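Local coordinates for protein 8-amino-8-demethylriboflavin N,N-dimethyltransferase (Streptomyces davawensis, PDB 4D7K) that catalyses the two S-adenosyl methionine-dependent methylations that convert 8-amino-8-demethyl-D-riboflavin into the antibiotic roseoflavin, at residues F108-V113 / R152-A157. Sequence-based numbering, arbitrary orientation.
Sequences FAEPDV and RDEFDA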
loop_
_atom_site.group_PDB
_atom_site.type_symbol
_atom_site.label_atom_id
_atom_site.label_comp_id
_atom_site.label_asym_id
_atom_site.label_seq_id
_atom_site.Cartn_x
_atom_site.Cartn_y
_atom_site.Cartn_z
ATOM N N PHE A 108 5.751 -1.070 -9.269
ATOM C CA PHE A 108 4.330 -1.118 -8.935
ATOM C C PHE A 108 3.800 0.205 -8.392
ATOM O O PHE A 108 2.626 0.312 -8.039
ATOM C CB PHE A 108 4.065 -2.248 -7.933
ATOM C CG PHE A 108 4.322 -3.611 -8.500
ATOM C CD1 PHE A 108 3.355 -4.252 -9.258
ATOM C CD2 PHE A 108 5.546 -4.229 -8.318
ATOM C CE1 PHE A 108 3.595 -5.496 -9.803
ATOM C CE2 PHE A 108 5.794 -5.473 -8.862
ATOM C CZ PHE A 108 4.817 -6.109 -9.604
ATOM N N ALA A 109 4.663 1.213 -8.332
ATOM C CA ALA A 109 4.257 2.528 -7.853
ATOM C C ALA A 109 4.483 3.581 -8.922
ATOM O O ALA A 109 4.277 4.768 -8.685
ATOM C CB ALA A 109 5.003 2.889 -6.582
ATOM N N GLU A 110 4.915 3.142 -10.098
ATOM C CA GLU A 110 5.026 4.044 -11.232
ATOM C C GLU A 110 3.628 4.522 -11.611
ATOM O O GLU A 110 2.669 3.754 -11.520
ATOM C CB GLU A 110 5.714 3.357 -12.415
ATOM C CG GLU A 110 7.190 3.026 -12.193
ATOM C CD GLU A 110 8.083 4.254 -12.204
ATOM O OE1 GLU A 110 7.575 5.370 -12.440
ATOM O OE2 GLU A 110 9.303 4.106 -11.982
ATOM N N PRO A 111 3.507 5.796 -12.018
ATOM C CA PRO A 111 2.213 6.411 -12.342
ATOM C C PRO A 111 1.394 5.606 -13.351
ATOM O O PRO A 111 0.206 5.385 -13.122
ATOM C CB PRO A 111 2.605 7.778 -12.925
ATOM C CG PRO A 111 4.066 7.667 -13.258
ATOM C CD PRO A 111 4.620 6.736 -12.229
ATOM N N ASP A 112 2.021 5.167 -14.437
ATOM C CA ASP A 112 1.325 4.382 -15.453
ATOM C C ASP A 112 0.857 3.033 -14.910
ATOM O O ASP A 112 -0.185 2.521 -15.317
ATOM C CB ASP A 112 2.223 4.169 -16.673
ATOM C CG ASP A 112 2.595 5.471 -17.356
ATOM O OD1 ASP A 112 1.792 6.427 -17.293
ATOM O OD2 ASP A 112 3.689 5.539 -17.957
ATOM N N VAL A 113 1.632 2.462 -13.993
ATOM C CA VAL A 113 1.295 1.176 -13.384
ATOM C C VAL A 113 0.284 1.358 -12.256
ATOM O O VAL A 113 -0.673 0.591 -12.129
ATOM C CB VAL A 113 2.554 0.469 -12.835
ATOM C CG1 VAL A 113 2.193 -0.869 -12.205
ATOM C CG2 VAL A 113 3.584 0.287 -13.942
ATOM N N ARG A 152 10.691 -0.334 -17.945
ATOM C CA ARG A 152 11.047 -1.655 -18.453
ATOM C C ARG A 152 12.142 -2.312 -17.609
ATOM O O ARG A 152 12.077 -3.503 -17.314
ATOM C CB ARG A 152 11.501 -1.569 -19.911
ATOM C CG ARG A 152 12.022 -2.886 -20.462
ATOM C CD ARG A 152 12.300 -2.818 -21.954
ATOM N NE ARG A 152 13.534 -2.106 -22.269
ATOM C CZ ARG A 152 13.611 -1.059 -23.085
ATOM N NH1 ARG A 152 12.521 -0.583 -23.675
ATOM N NH2 ARG A 152 14.783 -0.484 -23.309
ATOM N N ASP A 153 13.141 -1.526 -17.219
ATOM C CA ASP A 153 14.272 -2.043 -16.451
ATOM C C ASP A 153 13.907 -2.338 -14.998
ATOM O O ASP A 153 14.466 -3.245 -14.384
ATOM C CB ASP A 153 15.443 -1.056 -16.502
ATOM C CG ASP A 153 16.038 -0.932 -17.890
ATOM O OD1 ASP A 153 15.777 -1.819 -18.731
ATOM O OD2 ASP A 153 16.778 0.045 -18.140
ATOM N N GLU A 154 12.979 -1.566 -14.446
ATOM C CA GLU A 154 12.474 -1.845 -13.110
ATOM C C GLU A 154 11.608 -3.102 -13.116
ATOM O O GLU A 154 11.592 -3.863 -12.145
ATOM C CB GLU A 154 11.686 -0.653 -12.576
ATOM C CG GLU A 154 12.560 0.545 -12.251
ATOM C CD GLU A 154 11.752 1.795 -12.002
ATOM O OE1 GLU A 154 10.509 1.718 -12.104
ATOM O OE2 GLU A 154 12.356 2.849 -11.709
ATOM N N PHE A 155 10.895 -3.316 -14.219
ATOM C CA PHE A 155 10.053 -4.497 -14.371
ATOM C C PHE A 155 10.897 -5.767 -14.407
ATOM O O PHE A 155 10.591 -6.746 -13.731
ATOM C CB PHE A 155 9.199 -4.406 -15.644
ATOM C CG PHE A 155 8.378 -5.640 -15.901
ATOM C CD1 PHE A 155 7.217 -5.877 -15.179
ATOM C CD2 PHE A 155 8.778 -6.577 -16.843
ATOM C CE1 PHE A 155 6.465 -7.016 -15.399
ATOM C CE2 PHE A 155 8.030 -7.717 -17.070
ATOM C CZ PHE A 155 6.870 -7.936 -16.346
ATOM N N ASP A 156 11.958 -5.746 -15.208
ATOM C CA ASP A 156 12.830 -6.908 -15.349
ATOM C C ASP A 156 13.525 -7.239 -14.026
ATOM O O ASP A 156 13.677 -8.410 -13.670
ATOM C CB ASP A 156 13.862 -6.667 -16.447
ATOM C CG ASP A 156 13.232 -6.529 -17.829
ATOM O OD1 ASP A 156 12.284 -7.282 -18.143
ATOM O OD2 ASP A 156 13.693 -5.665 -18.605
ATOM N N ALA A 157 13.942 -6.205 -13.304
ATOM C CA ALA A 157 14.548 -6.387 -11.992
ATOM C C ALA A 157 13.536 -6.994 -11.027
ATOM O O ALA A 157 13.867 -7.898 -10.265
ATOM C CB ALA A 157 15.067 -5.068 -11.455
#
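E110 and E154 meet carboxylate to carboxylate in the buried interior, where the residue just before helix 111-118 reaches across to the first half of helix 149-165. From CB of E110, chi1 (-68°) sets CG anti to the carbonyl carbon, and E110 CG lies 3.6 Å from E154 OE1. The bend at CG then directs the carboxylate, with E110 CD 3.5 Å from E154 OE1. At the tip, E110 OE2 comes within 2.7 Å of E154 OE1, while E110 OE1 is hydrogen-bonded to Y31 OH. E154 is extended beyond CG; the two side chains cross at about a right angle, yet their carboxylate planes are only 22° apart. Glutamate suits both places, being long enough to span the gap between the backbones and still end in an acid. K35 makes salt bridges to E110 OE2 and E154 OE2, tying both acids to helix 13-35. The cluster thus joins a helix of the dimerisation domain to helix 149-165 of the O-methyltransferase domain, away from the predicted S-adenosyl-L-methionine site. An oxygen–oxygen distance this short in a buried site suggests that one of the acids holds a proton, and K35 would help to offset the remaining negative charge.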